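Local coordinates for protein spartin (Homo sapiens, PDB 4U7I) that acts as a lipophagy receptor and lipid transfer protein in lipid droplet turnover, and binds the ESCRT-III protein IST1 through the MIT domain described here, at residues E35-Y40 with T84-L89; Q42-L47 with E77-V82. All coordinates share one frame; numbering follows the deposited sequence.

Contact 1: residues E35-Y40 with T84-L89; sequences EAKNYY and TRLEIL
The ring of Tyr40 presents its edge to Leu89, whose CD1 lies near the ring plane, 3.8 Å from Tyr40 CE2. Arg85 approaches the same ring atom obliquely through its aliphatic part, with CG 3.6 Å from Tyr40 CE2. The guanidinium group is turned 80° from the ring plane, so the pair does not stack; Leu89 CD2 lies over one guanidinium face, offset toward its rim. Arg85 CG stands anti to the backbone N (chi1 -178°), which sets it beside the ring; the bend at chi2 (60°) then turns the rest of the chain. The polar ends of both residues meet one carboxylate oxygen, Asp28 OD2 on helix 5-29, which accepts a hydrogen bond from Tyr40 OH and forms a salt bridge with Arg85 NE.

Lys37 plays the apolar part elsewhere. Its CG touches Leu89 CB at 3.9 Å and Leu86 CD1 at the same separation. Beyond, the chain bends, and NZ forms a salt bridge with Glu34. Ala36 CB adds a looser touch on Leu89 CD1, at 4.3 Å.

In this part of the helical MIT bundle, the bound IST1 peptide packs an apolar side chain on Tyr40 and an aromatic one on Arg85. Helices 33-51 and 63-90 run roughly antiparallel here, while helix 5-29 adjoins them through Leu25, which meets Tyr40, and Thr27, which meets Ala36.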
ATOM      1  N   GLU A  35      11.815   9.856  -8.453  1.00 27.39           N
ATOM      2  CA  GLU A  35      10.942  10.260  -7.358  1.00 32.57           C
ATOM      3  C   GLU A  35       9.959   9.157  -7.040  1.00 34.40           C
ATOM      4  O   GLU A  35       9.699   8.854  -5.873  1.00 30.07           O
ATOM      5  CB  GLU A  35      10.178  11.535  -7.708  1.00 34.93           C
ATOM      6  CG  GLU A  35      10.569  12.748  -6.912  1.00 39.54           C
ATOM      7  CD  GLU A  35       9.629  13.908  -7.158  1.00 44.18           C
ATOM      8  OE1 GLU A  35       9.642  14.444  -8.286  1.00 42.71           O
ATOM      9  OE2 GLU A  35       8.865  14.269  -6.235  1.00 38.67           O
ATOM     10  N   ALA A  36       9.403   8.557  -8.086  1.00 27.57           N
ATOM     11  CA  ALA A  36       8.427   7.506  -7.893  1.00 24.37           C
ATOM     12  C   ALA A  36       9.025   6.352  -7.098  1.00 24.09           C
ATOM     13  O   ALA A  36       8.413   5.880  -6.135  1.00 25.54           O
ATOM     14  CB  ALA A  36       7.906   7.019  -9.229  1.00 25.38           C
ATOM     15  N   LYS A  37      10.227   5.920  -7.465  1.00 22.65           N
ATOM     16  CA  LYS A  37      10.837   4.772  -6.796  1.00 23.37           C
ATOM     17  C   LYS A  37      11.006   5.068  -5.318  1.00 25.76           C
ATOM     18  O   LYS A  37      10.805   4.194  -4.473  1.00 28.61           O
ATOM     19  CB  LYS A  37      12.194   4.423  -7.430  1.00 25.76           C
ATOM     20  CG  LYS A  37      12.079   3.842  -8.833  1.00 30.71           C
ATOM     21  CD  LYS A  37      13.400   3.269  -9.337  1.00 40.76           C
ATOM     22  CE  LYS A  37      14.334   4.347  -9.831  1.00 46.26           C
ATOM     23  NZ  LYS A  37      15.425   3.790 -10.695  1.00 43.81           N
ATOM     24  N   ASN A  38      11.359   6.316  -5.017  1.00 24.93           N
ATOM     25  CA  ASN A  38      11.530   6.769  -3.636  1.00 30.65           C
ATOM     26  C   ASN A  38      10.255   6.598  -2.816  1.00 29.67           C
ATOM     27  O   ASN A  38      10.270   6.020  -1.731  1.00 26.17           O
ATOM     28  CB  ASN A  38      11.952   8.231  -3.602  1.00 33.17           C
ATOM     29  CG  ASN A  38      12.101   8.757  -2.189  1.00 47.41           C
ATOM     30  OD1 ASN A  38      12.509   8.029  -1.286  1.00 54.12           O
ATOM     31  ND2 ASN A  38      11.760  10.024  -1.989  1.00 56.12           N
ATOM     32  N   TYR A  39       9.152   7.117  -3.334  1.00 25.75           N
ATOM     33  CA  TYR A  39       7.884   7.033  -2.618  1.00 23.42           C
ATOM     34  C   TYR A  39       7.402   5.608  -2.533  1.00 22.62           C
ATOM     35  O   TYR A  39       6.880   5.191  -1.501  1.00 26.58           O
ATOM     36  CB  TYR A  39       6.840   7.916  -3.281  1.00 25.83           C
ATOM     37  CG  TYR A  39       7.278   9.357  -3.352  1.00 25.18           C
ATOM     38  CD1 TYR A  39       7.915   9.964  -2.284  1.00 25.83           C
ATOM     39  CD2 TYR A  39       7.074  10.099  -4.499  1.00 20.88           C
ATOM     40  CE1 TYR A  39       8.329  11.284  -2.363  1.00 33.60           C
ATOM     41  CE2 TYR A  39       7.471  11.412  -4.585  1.00 25.42           C
ATOM     42  CZ  TYR A  39       8.101  12.001  -3.523  1.00 33.92           C
ATOM     43  OH  TYR A  39       8.501  13.314  -3.645  1.00 37.26           O
ATOM     44  N   TYR A  40       7.577   4.846  -3.612  1.00 20.60           N
ATOM     45  CA  TYR A  40       7.137   3.464  -3.601  1.00 22.57           C
ATOM     46  C   TYR A  40       7.851   2.687  -2.499  1.00 24.17           C
ATOM     47  O   TYR A  40       7.223   1.896  -1.787  1.00 24.82           O
ATOM     48  CB  TYR A  40       7.376   2.789  -4.960  1.00 22.05           C
ATOM     49  CG  TYR A  40       6.448   3.203  -6.094  1.00 23.10           C
ATOM     50  CD1 TYR A  40       5.140   3.622  -5.857  1.00 21.93           C
ATOM     51  CD2 TYR A  40       6.890   3.156  -7.413  1.00 23.80           C
ATOM     52  CE1 TYR A  40       4.297   3.976  -6.918  1.00 24.71           C
ATOM     53  CE2 TYR A  40       6.062   3.531  -8.466  1.00 28.56           C
ATOM     54  CZ  TYR A  40       4.778   3.940  -8.216  1.00 27.47           C
ATOM     55  OH  TYR A  40       3.966   4.301  -9.278  1.00 24.60           O
ATOM     56  N   THR A  84       5.729  -4.875  -7.880  1.00 26.57           N
ATOM     57  CA  THR A  84       5.856  -5.133  -9.314  1.00 25.96           C
ATOM     58  C   THR A  84       6.341  -3.880 -10.043  1.00 28.26           C
ATOM     59  O   THR A  84       7.304  -3.927 -10.817  1.00 30.73           O
ATOM     60  CB  THR A  84       4.530  -5.589  -9.914  1.00 32.26           C
ATOM     61  OG1 THR A  84       4.199  -6.879  -9.380  1.00 33.96           O
ATOM     62  CG2 THR A  84       4.625  -5.668 -11.433  1.00 34.59           C
ATOM     63  N   ARG A  85       5.681  -2.757  -9.793  1.00 24.85           N
ATOM     64  CA  ARG A  85       6.042  -1.514 -10.481  1.00 24.15           C
ATOM     65  C   ARG A  85       7.461  -1.088 -10.121  1.00 25.84           C
ATOM     66  O   ARG A  85       8.221  -0.604 -10.967  1.00 25.65           O
ATOM     67  CB  ARG A  85       5.050  -0.399 -10.136  1.00 23.36           C
ATOM     68  CG  ARG A  85       5.324   0.912 -10.860  1.00 27.74           C
ATOM     69  CD  ARG A  85       5.260   0.721 -12.382  1.00 27.92           C
ATOM     70  NE  ARG A  85       5.477   1.985 -13.092  1.00 29.72           N
ATOM     71  CZ  ARG A  85       5.525   2.098 -14.416  1.00 36.04           C
ATOM     72  NH1 ARG A  85       5.378   1.018 -15.172  1.00 42.07           N
ATOM     73  NH2 ARG A  85       5.726   3.282 -14.986  1.00 29.90           N
ATOM     74  N   LEU A  86       7.821  -1.272  -8.859  1.00 25.57           N
ATOM     75  CA  LEU A  86       9.160  -0.903  -8.420  1.00 24.14           C
ATOM     76  C   LEU A  86      10.232  -1.702  -9.150  1.00 24.23           C
ATOM     77  O   LEU A  86      11.242  -1.151  -9.588  1.00 32.46           O
ATOM     78  CB  LEU A  86       9.290  -1.094  -6.911  1.00 25.76           C
ATOM     79  CG  LEU A  86      10.650  -0.651  -6.356  1.00 25.77           C
ATOM     80  CD1 LEU A  86      10.948   0.802  -6.703  1.00 24.88           C
ATOM     81  CD2 LEU A  86      10.698  -0.863  -4.847  1.00 26.69           C
ATOM     82  N   GLU A  87      10.010  -3.004  -9.299  1.00 28.72           N
ATOM     83  CA  GLU A  87      11.006  -3.843  -9.943  1.00 28.90           C
ATOM     84  C   GLU A  87      11.101  -3.460 -11.414  1.00 31.96           C
ATOM     85  O   GLU A  87      12.184  -3.433 -11.996  1.00 32.04           O
ATOM     86  CB  GLU A  87      10.667  -5.322  -9.780  1.00 29.29           C
ATOM     87  CG  GLU A  87      11.722  -6.222 -10.391  1.00 31.43           C
ATOM     88  CD  GLU A  87      11.493  -7.690 -10.126  1.00 49.72           C
ATOM     89  OE1 GLU A  87      10.570  -8.026  -9.356  1.00 49.01           O
ATOM     90  OE2 GLU A  87      12.246  -8.510 -10.698  1.00 62.42           O
ATOM     91  N   ILE A  88       9.956  -3.118 -11.997  1.00 28.45           N
ATOM     92  CA  ILE A  88       9.912  -2.702 -13.390  1.00 27.98           C
ATOM     93  C   ILE A  88      10.710  -1.417 -13.599  1.00 33.46           C
ATOM     94  O   ILE A  88      11.499  -1.307 -14.544  1.00 31.65           O
ATOM     95  CB  ILE A  88       8.454  -2.519 -13.854  1.00 31.03           C
ATOM     96  CG1 ILE A  88       7.823  -3.894 -14.136  1.00 25.21           C
ATOM     97  CG2 ILE A  88       8.382  -1.643 -15.097  1.00 32.38           C
ATOM     98  CD1 ILE A  88       8.189  -4.509 -15.492  1.00 31.79           C
ATOM     99  N   LEU A  89      10.526  -0.451 -12.704  1.00 33.23           N
ATOM    100  CA  LEU A  89      11.263   0.806 -12.800  1.00 27.56           C
ATOM    101  C   LEU A  89      12.750   0.632 -12.531  1.00 28.90           C
ATOM    102  O   LEU A  89      13.582   1.303 -13.142  1.00 34.36           O
ATOM    103  CB  LEU A  89      10.705   1.833 -11.821  1.00 28.51           C
ATOM    104  CG  LEU A  89       9.313   2.353 -12.165  1.00 26.69           C
ATOM    105  CD1 LEU A  89       8.863   3.278 -11.057  1.00 27.66           C
ATOM    106  CD2 LEU A  89       9.325   3.081 -13.506  1.00 28.13           C
TER

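Contact 2: residues Q42-L47 with E77-V82; sequences QGIGHL and ETLQNV
Ile44 and Leu47 of one helix meet Thr78, Leu79 and Val82 of another where the two short axes approach to 9.9 Å and run nearly antiparallel, 152° apart in direction. They belong to helices 33-51 and 63-90 of the three-helix bundle that defines an MIT domain, joined here by carbon-to-carbon contacts, the threonine contributing its methyl.

Leu47 supplies a single methyl, CD1, that reaches the backbone of the facing helix: it rests 3.7 Å from Leu79 CA. Its chi1 (-67°), together with chi2 (162°), directs CD1 at that helix, where it touches two residues, Thr78 CG2 and Leu79 CB each lying 4.0 Å from Leu47 CD1. The threonine turns its methyl to the leucine, while its hydroxyl makes a weak hydrogen bond to the carbonyl oxygen of Lys74 in the same helix. One turn earlier in its helix, Ile44 uses both branches. Its CG2 touches Leu79 CD1 at 4.0 Å, with Leu79 nearly perpendicular to it, whereas CG1 and CD1 lie alongside Val82, the two side chains pointing opposite ways.

The contact lies close to the centre of the chain, and helix 5-29 completes the core around it: Ala17 packs on Leu47 and Val21 on Val82. Aromatic packing from the bound peptide, the MIT-interacting motif of IST1, also reaches Leu47, Thr78 and Val82, making residues that join the two helices part of the ligand-binding surface as well. On the Ile44 side, the closest touch between side chains is that of CG1 with Val82 CG1, at 3.7 Å.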
ATOM      1  N   GLN A  42       9.085   3.847   0.235  1.00 26.79           N
ATOM      2  CA  GLN A  42       8.566   4.261   1.533  1.00 27.98           C
ATOM      3  C   GLN A  42       7.212   3.614   1.761  1.00 24.31           C
ATOM      4  O   GLN A  42       6.919   3.156   2.864  1.00 29.08           O
ATOM      5  CB  GLN A  42       8.466   5.783   1.642  1.00 26.59           C
ATOM      6  CG  GLN A  42       9.817   6.456   1.588  1.00 29.60           C
ATOM      7  CD  GLN A  42       9.725   7.941   1.798  1.00 38.04           C
ATOM      8  OE1 GLN A  42       9.385   8.402   2.892  1.00 29.65           O
ATOM      9  NE2 GLN A  42      10.017   8.708   0.748  1.00 31.32           N
ATOM     10  N   GLY A  43       6.399   3.543   0.710  1.00 24.49           N
ATOM     11  CA  GLY A  43       5.090   2.929   0.833  1.00 25.27           C
ATOM     12  C   GLY A  43       5.206   1.460   1.216  1.00 27.56           C
ATOM     13  O   GLY A  43       4.470   0.975   2.074  1.00 24.86           O
ATOM     14  N   ILE A  44       6.143   0.754   0.588  1.00 24.57           N
ATOM     15  CA  ILE A  44       6.379  -0.660   0.896  1.00 22.70           C
ATOM     16  C   ILE A  44       6.665  -0.859   2.386  1.00 26.92           C
ATOM     17  O   ILE A  44       6.140  -1.790   2.994  1.00 29.36           O
ATOM     18  CB  ILE A  44       7.537  -1.227   0.035  1.00 25.84           C
ATOM     19  CG1 ILE A  44       7.051  -1.408  -1.402  1.00 29.10           C
ATOM     20  CG2 ILE A  44       8.024  -2.552   0.590  1.00 27.40           C
ATOM     21  CD1 ILE A  44       8.133  -1.793  -2.401  1.00 29.15           C
ATOM     22  N   GLY A  45       7.459   0.030   2.979  1.00 26.38           N
ATOM     23  CA  GLY A  45       7.790  -0.078   4.392  1.00 28.64           C
ATOM     24  C   GLY A  45       6.540  -0.029   5.254  1.00 32.65           C
ATOM     25  O   GLY A  45       6.354  -0.846   6.162  1.00 32.46           O
ATOM     26  N   HIS A  46       5.672   0.935   4.966  1.00 28.59           N
ATOM     27  CA  HIS A  46       4.433   1.065   5.724  1.00 25.64           C
ATOM     28  C   HIS A  46       3.498  -0.107   5.466  1.00 27.70           C
ATOM     29  O   HIS A  46       2.850  -0.593   6.399  1.00 29.53           O
ATOM     30  CB  HIS A  46       3.744   2.384   5.389  1.00 25.14           C
ATOM     31  CG  HIS A  46       4.581   3.579   5.716  1.00 28.70           C
ATOM     32  ND1 HIS A  46       4.913   3.914   7.009  1.00 36.32           N
ATOM     33  CD2 HIS A  46       5.179   4.495   4.923  1.00 26.28           C
ATOM     34  CE1 HIS A  46       5.675   4.993   6.999  1.00 36.84           C
ATOM     35  NE2 HIS A  46       5.854   5.365   5.747  1.00 31.18           N
ATOM     36  N   LEU A  47       3.415  -0.563   4.216  1.00 26.47           N
ATOM     37  CA  LEU A  47       2.515  -1.680   3.899  1.00 22.73           C
ATOM     38  C   LEU A  47       2.950  -2.920   4.673  1.00 30.24           C
ATOM     39  O   LEU A  47       2.131  -3.614   5.289  1.00 28.46           O
ATOM     40  CB  LEU A  47       2.493  -1.993   2.393  1.00 20.42           C
ATOM     41  CG  LEU A  47       1.867  -0.904   1.518  1.00 22.80           C
ATOM     42  CD1 LEU A  47       2.292  -1.091   0.085  1.00 23.66           C
ATOM     43  CD2 LEU A  47       0.355  -0.965   1.633  1.00 25.50           C
ATOM     44  N   GLU A  77      -2.798  -6.365  -1.327  1.00 27.50           N
ATOM     45  CA  GLU A  77      -3.018  -6.238  -2.761  1.00 27.17           C
ATOM     46  C   GLU A  77      -2.136  -5.133  -3.332  1.00 28.90           C
ATOM     47  O   GLU A  77      -1.503  -5.283  -4.377  1.00 30.75           O
ATOM     48  CB  GLU A  77      -4.486  -5.949  -3.042  1.00 35.38           C
ATOM     49  CG  GLU A  77      -4.814  -5.717  -4.495  1.00 44.70           C
ATOM     50  CD  GLU A  77      -6.305  -5.781  -4.752  1.00 64.00           C
ATOM     51  OE1 GLU A  77      -7.030  -6.302  -3.876  1.00 73.06           O
ATOM     52  OE2 GLU A  77      -6.750  -5.310  -5.820  1.00 67.91           O
ATOM     53  N   THR A  78      -2.097  -4.010  -2.633  1.00 33.39           N
ATOM     54  CA  THR A  78      -1.310  -2.884  -3.090  1.00 26.01           C
ATOM     55  C   THR A  78       0.173  -3.178  -2.987  1.00 27.89           C
ATOM     56  O   THR A  78       0.949  -2.788  -3.864  1.00 31.74           O
ATOM     57  CB  THR A  78      -1.680  -1.629  -2.295  1.00 24.40           C
ATOM     58  OG1 THR A  78      -2.965  -1.196  -2.740  1.00 30.10           O
ATOM     59  CG2 THR A  78      -0.672  -0.513  -2.511  1.00 27.49           C
ATOM     60  N   LEU A  79       0.573  -3.892  -1.941  1.00 26.03           N
ATOM     61  CA  LEU A  79       1.983  -4.243  -1.790  1.00 28.87           C
ATOM     62  C   LEU A  79       2.458  -5.043  -3.006  1.00 26.22           C
ATOM     63  O   LEU A  79       3.555  -4.811  -3.521  1.00 27.69           O
ATOM     64  CB  LEU A  79       2.213  -5.035  -0.503  1.00 31.71           C
ATOM     65  CG  LEU A  79       3.606  -5.639  -0.306  1.00 29.52           C
ATOM     66  CD1 LEU A  79       4.681  -4.564  -0.228  1.00 33.14           C
ATOM     67  CD2 LEU A  79       3.648  -6.506   0.939  1.00 30.19           C
ATOM     68  N   GLN A  80       1.626  -5.968  -3.474  1.00 30.76           N
ATOM     69  CA  GLN A  80       1.948  -6.722  -4.684  1.00 30.39           C
ATOM     70  C   GLN A  80       2.136  -5.787  -5.876  1.00 30.61           C
ATOM     71  O   GLN A  80       3.129  -5.877  -6.594  1.00 31.90           O
ATOM     72  CB  GLN A  80       0.856  -7.740  -5.008  1.00 38.79           C
ATOM     73  CG  GLN A  80       0.633  -8.779  -3.939  1.00 43.74           C
ATOM     74  CD  GLN A  80      -0.590  -9.628  -4.231  1.00 48.05           C
ATOM     75  OE1 GLN A  80      -1.071  -9.675  -5.367  1.00 53.42           O
ATOM     76  NE2 GLN A  80      -1.109 -10.291  -3.205  1.00 47.98           N
ATOM     77  N   ASN A  81       1.188  -4.880  -6.076  1.00 29.86           N
ATOM     78  CA  ASN A  81       1.266  -3.951  -7.211  1.00 28.68           C
ATOM     79  C   ASN A  81       2.471  -3.011  -7.146  1.00 26.37           C
ATOM     80  O   ASN A  81       3.130  -2.778  -8.167  1.00 25.04           O
ATOM     81  CB  ASN A  81      -0.014  -3.127  -7.315  1.00 31.08           C
ATOM     82  CG  ASN A  81      -1.228  -3.985  -7.620  1.00 38.14           C
ATOM     83  OD1 ASN A  81      -1.105  -5.056  -8.214  1.00 35.36           O
ATOM     84  ND2 ASN A  81      -2.401  -3.526  -7.207  1.00 33.85           N
ATOM     85  N   VAL A  82       2.751  -2.470  -5.960  1.00 22.79           N
ATOM     86  CA  VAL A  82       3.893  -1.557  -5.796  1.00 24.03           C
ATOM     87  C   VAL A  82       5.205  -2.297  -6.031  1.00 23.24           C
ATOM     88  O   VAL A  82       6.124  -1.788  -6.692  1.00 25.73           O
ATOM     89  CB  VAL A  82       3.919  -0.904  -4.391  1.00 25.95           C
ATOM     90  CG1 VAL A  82       5.157  -0.029  -4.219  1.00 26.69           C
ATOM     91  CG2 VAL A  82       2.665  -0.066  -4.172  1.00 26.66           C
TER

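Overall arrangement
Both contacts join helix 33-51 to helix 63-90, illustrating how one antiparallel interface is built from successive layers. In sequence the inner pair, 42-47 and 77-82, falls between the two segments of contact 1, 35-40 and 84-89. The contact centres lie about 10 Å apart and the layers touch directly, Tyr40 CB meeting Val82 CG1 at 3.7 Å and Leu86 CD2 meeting Ile44 CD1 at the same distance. The centre of contact 1 is about 13 Å from the centre of the chain, against about 4 Å for contact 2. The IST1 peptide packs on residues of both, so the same pair of helices that forms much of the MIT bundle also helps receive its partner.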